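Local coordinates for protein GlcNAc Inducible Gene 2, GIG2 (Candida albicans, PDB 6AKZ) that binds an iron(III) ion and is probably an oxygenase of the cupin-related DUF1479 family, encoded by a gene induced by N-acetylglucosamine, at residues Tyr210-Trp221 / Leu278-Leu287. Numbering follows the deposited sequence.
Sequences YKSIFEGDWENW and LKLSMAYIML
I213 sits as a knob in the hole formed by M282, A283, M286 and L287, and shows how one branched residue can key a short helix into a longer one. Its two branches divide the work: CD1 reaches the helix backbone, 3.8 Å from A283 CA, while CG2, anti to the backbone N, packs against L287 CG at 3.6 Å. The CD1 methyl also lies over one face of the W221 indole, toward its rim.

Aromatic groups gather round this knob. M286, bent at chi2 and chi3 (-47° and -60°), folds across the Y210 ring, placing SD over its centre, 4.1 Å from the centroid, in a Met-aromatic contact; CG adds a CH-pi contact on that face, and CE goes on to F214 CZ at 3.8 Å. M282 packs beside it, with CE near Y210 CE1 and CG 3.8 Å from W221 CH2. Farther along, the W218 indole places CZ3 against L280 CD2, while the side chain's own CB rests on the small A283 CB, 3.6 Å away, where the backbones come close. The carboxylate carbon of E219 covers one W218 face, and OE2 of that group forms a salt bridge with R41.

Polar bonding across the interface is confined to K279. Bent at chi3, this lysine runs past the edge of W218 and gives NZ to E219 O at 2.9 Å, tilted 32° from the carbonyl plane. The aromatic polar groups are satisfied elsewhere: Y210 OH by D352, W218 NE1 by S38 O and W221 NE1 by V209 O.

Helix 32-56 adds L42 against W218, L280 and A283. The whole is a single knob-into-hole contact between a short helix and helix 278-287, extended by a 3-10 turn after a Schellman motif, buried packing beside the cupin-clan core, with the side chain of M282 about 13 Å from the iron(III) ion.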
ATOM      1  N   TYR A 210      -3.019  -8.731  13.034  1.00 14.29           N
ATOM      2  CA  TYR A 210      -4.469  -8.740  13.223  1.00 15.27           C
ATOM      3  C   TYR A 210      -4.923  -9.533  14.484  1.00 18.47           C
ATOM      4  O   TYR A 210      -6.114  -9.767  14.673  1.00 17.51           O
ATOM      5  CB  TYR A 210      -5.127  -9.299  11.956  1.00 14.80           C
ATOM      6  CG  TYR A 210      -4.662  -8.574  10.704  1.00 13.90           C
ATOM      7  CD1 TYR A 210      -5.110  -7.292  10.413  1.00 14.43           C
ATOM      8  CD2 TYR A 210      -3.725  -9.122   9.833  1.00 12.51           C
ATOM      9  CE1 TYR A 210      -4.678  -6.657   9.309  1.00 13.24           C
ATOM     10  CE2 TYR A 210      -3.344  -8.483   8.709  1.00 13.17           C
ATOM     11  CZ  TYR A 210      -3.802  -7.235   8.473  1.00 12.37           C
ATOM     12  OH  TYR A 210      -3.338  -6.576   7.401  1.00 12.86           O
ATOM     13  N   LYS A 211      -4.022  -9.791  15.416  1.00 19.48           N
ATOM     14  CA  LYS A 211      -4.352 -10.516  16.628  1.00 22.80           C
ATOM     15  C   LYS A 211      -5.591  -9.996  17.370  1.00 19.71           C
ATOM     16  O   LYS A 211      -6.407 -10.782  17.775  1.00 18.34           O
ATOM     17  CB  LYS A 211      -3.164 -10.439  17.569  1.00 27.49           C
ATOM     18  CG  LYS A 211      -3.290 -11.326  18.805  1.00 36.16           C
ATOM     19  CD  LYS A 211      -1.877 -11.643  19.303  1.00 42.24           C
ATOM     20  CE  LYS A 211      -1.843 -12.755  20.321  1.00 49.77           C
ATOM     21  NZ  LYS A 211      -2.344 -12.202  21.617  1.00 51.98           N
ATOM     22  N   SER A 212      -5.720  -8.680  17.533  1.00 20.74           N
ATOM     23  CA  SER A 212      -6.850  -8.064  18.263  1.00 20.59           C
ATOM     24  C   SER A 212      -8.176  -8.450  17.623  1.00 18.86           C
ATOM     25  O   SER A 212      -9.129  -8.731  18.322  1.00 18.97           O
ATOM     26  CB  SER A 212      -6.733  -6.538  18.286  1.00 25.60           C
ATOM     27  OG  SER A 212      -5.727  -6.102  19.195  1.00 31.95           O
ATOM     28  N   ILE A 213      -8.192  -8.563  16.301  1.00 15.52           N
ATOM     29  CA  ILE A 213      -9.398  -8.983  15.611  1.00 16.69           C
ATOM     30  C   ILE A 213      -9.698 -10.474  15.891  1.00 18.37           C
ATOM     31  O   ILE A 213     -10.830 -10.840  16.169  1.00 20.92           O
ATOM     32  CB  ILE A 213      -9.243  -8.710  14.130  1.00 16.52           C
ATOM     33  CG1 ILE A 213      -9.063  -7.194  13.884  1.00 15.40           C
ATOM     34  CG2 ILE A 213     -10.366  -9.346  13.326  1.00 18.97           C
ATOM     35  CD1 ILE A 213      -8.740  -6.892  12.434  1.00 17.48           C
ATOM     36  N   PHE A 214      -8.699 -11.319  15.796  1.00 17.34           N
ATOM     37  CA  PHE A 214      -8.883 -12.739  16.016  1.00 19.83           C
ATOM     38  C   PHE A 214      -9.177 -13.108  17.464  1.00 21.36           C
ATOM     39  O   PHE A 214      -9.546 -14.267  17.759  1.00 22.46           O
ATOM     40  CB  PHE A 214      -7.655 -13.458  15.574  1.00 19.08           C
ATOM     41  CG  PHE A 214      -7.429 -13.399  14.078  1.00 19.36           C
ATOM     42  CD1 PHE A 214      -8.447 -13.612  13.198  1.00 17.51           C
ATOM     43  CD2 PHE A 214      -6.164 -13.097  13.575  1.00 19.08           C
ATOM     44  CE1 PHE A 214      -8.200 -13.614  11.806  1.00 19.53           C
ATOM     45  CE2 PHE A 214      -5.921 -13.088  12.238  1.00 20.10           C
ATOM     46  CZ  PHE A 214      -6.916 -13.352  11.330  1.00 18.18           C
ATOM     47  N   GLU A 215      -8.990 -12.163  18.369  1.00 20.88           N
ATOM     48  CA  GLU A 215      -9.330 -12.398  19.780  1.00 24.07           C
ATOM     49  C   GLU A 215     -10.679 -11.853  20.208  1.00 25.11           C
ATOM     50  O   GLU A 215     -11.034 -12.013  21.361  1.00 24.52           O
ATOM     51  CB  GLU A 215      -8.285 -11.751  20.658  1.00 26.26           C
ATOM     52  CG  GLU A 215      -6.983 -12.502  20.618  1.00 29.73           C
ATOM     53  CD  GLU A 215      -5.934 -11.860  21.505  1.00 34.71           C
ATOM     54  OE1 GLU A 215      -6.058 -10.650  21.777  1.00 37.68           O
ATOM     55  OE2 GLU A 215      -4.979 -12.582  21.870  1.00 36.70           O
ATOM     56  N   GLY A 216     -11.389 -11.173  19.306  1.00 21.78           N
ATOM     57  CA  GLY A 216     -12.684 -10.644  19.561  1.00 19.54           C
ATOM     58  C   GLY A 216     -12.702  -9.224  20.015  1.00 21.45           C
ATOM     59  O   GLY A 216     -13.692  -8.774  20.523  1.00 22.50           O
ATOM     60  N   ASP A 217     -11.633  -8.482  19.729  1.00 20.44           N
ATOM     61  CA  ASP A 217     -11.450  -7.126  20.198  1.00 20.04           C
ATOM     62  C   ASP A 217     -10.993  -6.245  18.975  1.00 17.46           C
ATOM     63  O   ASP A 217     -10.104  -5.434  19.117  1.00 18.72           O
ATOM     64  CB  ASP A 217     -10.325  -7.163  21.266  1.00 22.70           C
ATOM     65  CG  ASP A 217     -10.108  -5.865  21.995  1.00 25.73           C
ATOM     66  OD1 ASP A 217     -11.029  -5.015  22.109  1.00 32.34           O
ATOM     67  OD2 ASP A 217      -8.954  -5.673  22.511  1.00 31.00           O
ATOM     68  N   TRP A 218     -11.663  -6.413  17.828  1.00 17.50           N
ATOM     69  CA  TRP A 218     -11.444  -5.536  16.668  1.00 16.87           C
ATOM     70  C   TRP A 218     -11.432  -4.077  16.998  1.00 16.25           C
ATOM     71  O   TRP A 218     -10.683  -3.294  16.386  1.00 15.55           O
ATOM     72  CB  TRP A 218     -12.402  -5.848  15.502  1.00 16.41           C
ATOM     73  CG  TRP A 218     -13.810  -5.524  15.727  1.00 17.25           C
ATOM     74  CD1 TRP A 218     -14.823  -6.439  16.060  1.00 17.16           C
ATOM     75  CD2 TRP A 218     -14.435  -4.251  15.644  1.00 17.61           C
ATOM     76  NE1 TRP A 218     -16.005  -5.790  16.216  1.00 18.14           N
ATOM     77  CE2 TRP A 218     -15.820  -4.446  15.943  1.00 18.05           C
ATOM     78  CE3 TRP A 218     -13.990  -2.954  15.338  1.00 16.22           C
ATOM     79  CZ2 TRP A 218     -16.721  -3.421  15.942  1.00 16.76           C
ATOM     80  CZ3 TRP A 218     -14.910  -1.938  15.324  1.00 16.87           C
ATOM     81  CH2 TRP A 218     -16.271  -2.160  15.596  1.00 17.33           C
ATOM     82  N   GLU A 219     -12.185  -3.644  18.010  1.00 15.72           N
ATOM     83  CA  GLU A 219     -12.287  -2.242  18.311  1.00 17.61           C
ATOM     84  C   GLU A 219     -10.967  -1.653  18.699  1.00 17.19           C
ATOM     85  O   GLU A 219     -10.760  -0.437  18.546  1.00 19.11           O
ATOM     86  CB  GLU A 219     -13.275  -1.980  19.467  1.00 18.69           C
ATOM     87  CG  GLU A 219     -14.720  -2.173  19.113  1.00 20.01           C
ATOM     88  CD  GLU A 219     -15.234  -3.612  19.343  1.00 19.46           C
ATOM     89  OE1 GLU A 219     -14.428  -4.598  19.528  1.00 21.38           O
ATOM     90  OE2 GLU A 219     -16.489  -3.723  19.292  1.00 21.17           O
ATOM     91  N   ASN A 220     -10.079  -2.478  19.220  1.00 18.06           N
ATOM     92  CA  ASN A 220      -8.776  -1.999  19.609  1.00 17.84           C
ATOM     93  C   ASN A 220      -7.640  -2.270  18.590  1.00 18.25           C
ATOM     94  O   ASN A 220      -6.451  -2.095  18.938  1.00 18.03           O
ATOM     95  CB  ASN A 220      -8.466  -2.563  20.965  1.00 21.95           C
ATOM     96  CG  ASN A 220      -9.282  -1.854  22.009  1.00 24.82           C
ATOM     97  OD1 ASN A 220      -9.241  -0.624  22.144  1.00 28.01           O
ATOM     98  ND2 ASN A 220     -10.051  -2.588  22.693  1.00 27.60           N
ATOM     99  N   TRP A 221      -7.984  -2.753  17.400  1.00 14.68           N
ATOM    100  CA  TRP A 221      -6.965  -2.927  16.332  1.00 13.39           C
ATOM    101  C   TRP A 221      -6.378  -1.562  15.918  1.00 13.69           C
ATOM    102  O   TRP A 221      -7.141  -0.637  15.645  1.00 15.56           O
ATOM    103  CB  TRP A 221      -7.535  -3.643  15.128  1.00 12.71           C
ATOM    104  CG  TRP A 221      -6.512  -3.979  14.120  1.00 12.33           C
ATOM    105  CD1 TRP A 221      -5.420  -4.773  14.295  1.00 14.54           C
ATOM    106  CD2 TRP A 221      -6.408  -3.431  12.796  1.00 13.30           C
ATOM    107  NE1 TRP A 221      -4.651  -4.753  13.155  1.00 13.88           N
ATOM    108  CE2 TRP A 221      -5.245  -3.941  12.223  1.00 13.51           C
ATOM    109  CE3 TRP A 221      -7.181  -2.529  12.052  1.00 14.08           C
ATOM    110  CZ2 TRP A 221      -4.868  -3.648  10.904  1.00 13.57           C
ATOM    111  CZ3 TRP A 221      -6.766  -2.181  10.774  1.00 13.08           C
ATOM    112  CH2 TRP A 221      -5.644  -2.774  10.198  1.00 13.81           C
ATOM    113  N   LEU A 278     -10.869   2.304   7.824  1.00 12.88           N
ATOM    114  CA  LEU A 278      -9.775   1.344   7.826  1.00 12.90           C
ATOM    115  C   LEU A 278     -10.038   0.176   8.788  1.00 14.04           C
ATOM    116  O   LEU A 278      -9.923  -0.995   8.410  1.00 13.25           O
ATOM    117  CB  LEU A 278      -8.445   2.093   8.118  1.00 13.30           C
ATOM    118  CG  LEU A 278      -7.185   1.294   8.202  1.00 13.19           C
ATOM    119  CD1 LEU A 278      -6.949   0.518   6.922  1.00 13.95           C
ATOM    120  CD2 LEU A 278      -6.024   2.316   8.417  1.00 12.47           C
ATOM    121  N   LYS A 279     -10.350   0.502  10.044  1.00 12.87           N
ATOM    122  CA  LYS A 279     -10.581  -0.475  11.055  1.00 14.14           C
ATOM    123  C   LYS A 279     -11.774  -1.339  10.752  1.00 14.74           C
ATOM    124  O   LYS A 279     -11.657  -2.572  10.874  1.00 13.98           O
ATOM    125  CB  LYS A 279     -10.752   0.154  12.437  1.00 15.60           C
ATOM    126  CG  LYS A 279     -10.776  -0.798  13.611  1.00 17.38           C
ATOM    127  CD  LYS A 279     -11.216  -0.042  14.872  1.00 18.24           C
ATOM    128  CE  LYS A 279     -10.116   0.802  15.451  1.00 19.89           C
ATOM    129  NZ  LYS A 279     -10.653   1.640  16.545  1.00 24.05           N
ATOM    130  N   LEU A 280     -12.916  -0.771  10.420  1.00 13.24           N
ATOM    131  CA  LEU A 280     -14.080  -1.610  10.119  1.00 14.45           C
ATOM    132  C   LEU A 280     -13.836  -2.503   8.931  1.00 13.98           C
ATOM    133  O   LEU A 280     -14.263  -3.683   8.903  1.00 14.49           O
ATOM    134  CB  LEU A 280     -15.330  -0.754   9.906  1.00 14.83           C
ATOM    135  CG  LEU A 280     -15.865  -0.033  11.095  1.00 16.13           C
ATOM    136  CD1 LEU A 280     -17.102   0.748  10.761  1.00 18.59           C
ATOM    137  CD2 LEU A 280     -16.129  -0.949  12.253  1.00 18.25           C
ATOM    138  N   SER A 281     -13.183  -1.955   7.903  1.00 14.64           N
ATOM    139  CA  SER A 281     -12.812  -2.747   6.755  1.00 13.26           C
ATOM    140  C   SER A 281     -12.014  -4.032   7.089  1.00 14.14           C
ATOM    141  O   SER A 281     -12.348  -5.120   6.637  1.00 14.39           O
ATOM    142  CB  SER A 281     -12.088  -1.935   5.700  1.00 15.21           C
ATOM    143  OG  SER A 281     -12.940  -1.025   4.987  1.00 15.68           O
ATOM    144  N   MET A 282     -10.933  -3.873   7.810  1.00 14.97           N
ATOM    145  CA  MET A 282     -10.099  -4.997   8.116  1.00 13.42           C
ATOM    146  C   MET A 282     -10.699  -5.969   9.156  1.00 13.07           C
ATOM    147  O   MET A 282     -10.427  -7.138   9.123  1.00 13.69           O
ATOM    148  CB  MET A 282      -8.677  -4.566   8.492  1.00 15.61           C
ATOM    149  CG  MET A 282      -7.885  -3.936   7.349  1.00 15.35           C
ATOM    150  SD  MET A 282      -7.862  -4.923   5.848  1.00 15.33           S
ATOM    151  CE  MET A 282      -7.125  -6.465   6.363  1.00 14.86           C
ATOM    152  N   ALA A 283     -11.521  -5.477  10.044  1.00 13.66           N
ATOM    153  CA  ALA A 283     -12.219  -6.361  10.993  1.00 13.34           C
ATOM    154  C   ALA A 283     -13.087  -7.257  10.131  1.00 12.99           C
ATOM    155  O   ALA A 283     -13.135  -8.439  10.331  1.00 16.22           O
ATOM    156  CB  ALA A 283     -13.018  -5.544  11.983  1.00 15.04           C
ATOM    157  N   TYR A 284     -13.770  -6.716   9.151  1.00 14.41           N
ATOM    158  CA  TYR A 284     -14.707  -7.487   8.343  1.00 14.25           C
ATOM    159  C   TYR A 284     -13.986  -8.472   7.440  1.00 15.36           C
ATOM    160  O   TYR A 284     -14.304  -9.678   7.403  1.00 15.07           O
ATOM    161  CB  TYR A 284     -15.520  -6.527   7.477  1.00 14.78           C
ATOM    162  CG  TYR A 284     -16.570  -7.206   6.629  1.00 16.19           C
ATOM    163  CD1 TYR A 284     -17.853  -7.519   7.125  1.00 15.56           C
ATOM    164  CD2 TYR A 284     -16.280  -7.532   5.301  1.00 15.14           C
ATOM    165  CE1 TYR A 284     -18.802  -8.136   6.290  1.00 15.42           C
ATOM    166  CE2 TYR A 284     -17.227  -8.140   4.489  1.00 18.37           C
ATOM    167  CZ  TYR A 284     -18.477  -8.414   4.973  1.00 16.96           C
ATOM    168  OH  TYR A 284     -19.381  -9.015   4.099  1.00 16.94           O
ATOM    169  N   ILE A 285     -12.934  -8.001   6.801  1.00 13.36           N
ATOM    170  CA  ILE A 285     -12.156  -8.801   5.855  1.00 14.31           C
ATOM    171  C   ILE A 285     -11.532  -9.956   6.601  1.00 15.70           C
ATOM    172  O   ILE A 285     -11.662 -11.089   6.122  1.00 16.76           O
ATOM    173  CB  ILE A 285     -11.108  -7.979   5.102  1.00 14.32           C
ATOM    174  CG1 ILE A 285     -11.864  -7.089   4.088  1.00 14.67           C
ATOM    175  CG2 ILE A 285     -10.105  -8.800   4.317  1.00 13.75           C
ATOM    176  CD1 ILE A 285     -11.142  -5.872   3.574  1.00 16.24           C
ATOM    177  N   MET A 286     -10.825  -9.663   7.689  1.00 14.92           N
ATOM    178  CA  MET A 286     -10.099 -10.727   8.406  1.00 15.89           C
ATOM    179  C   MET A 286     -10.999 -11.795   8.956  1.00 16.72           C
ATOM    180  O   MET A 286     -10.590 -12.927   9.034  1.00 15.81           O
ATOM    181  CB  MET A 286      -9.186 -10.197   9.498  1.00 14.80           C
ATOM    182  CG  MET A 286      -8.060  -9.312   8.938  1.00 14.20           C
ATOM    183  SD  MET A 286      -7.117  -9.919   7.491  1.00 16.37           S
ATOM    184  CE  MET A 286      -6.436 -11.451   8.123  1.00 17.04           C
ATOM    185  N   LEU A 287     -12.161 -11.403   9.441  1.00 16.68           N
ATOM    186  CA  LEU A 287     -13.130 -12.367   9.938  1.00 18.31           C
ATOM    187  C   LEU A 287     -14.033 -13.003   8.910  1.00 19.65           C
ATOM    188  O   LEU A 287     -14.685 -14.021   9.215  1.00 22.59           O
ATOM    189  CB  LEU A 287     -13.997 -11.735  11.033  1.00 15.81           C
ATOM    190  CG  LEU A 287     -13.284 -11.282  12.304  1.00 16.63           C
ATOM    191  CD1 LEU A 287     -14.206 -10.617  13.283  1.00 17.07           C
ATOM    192  CD2 LEU A 287     -12.604 -12.415  13.003  1.00 17.06           C
TER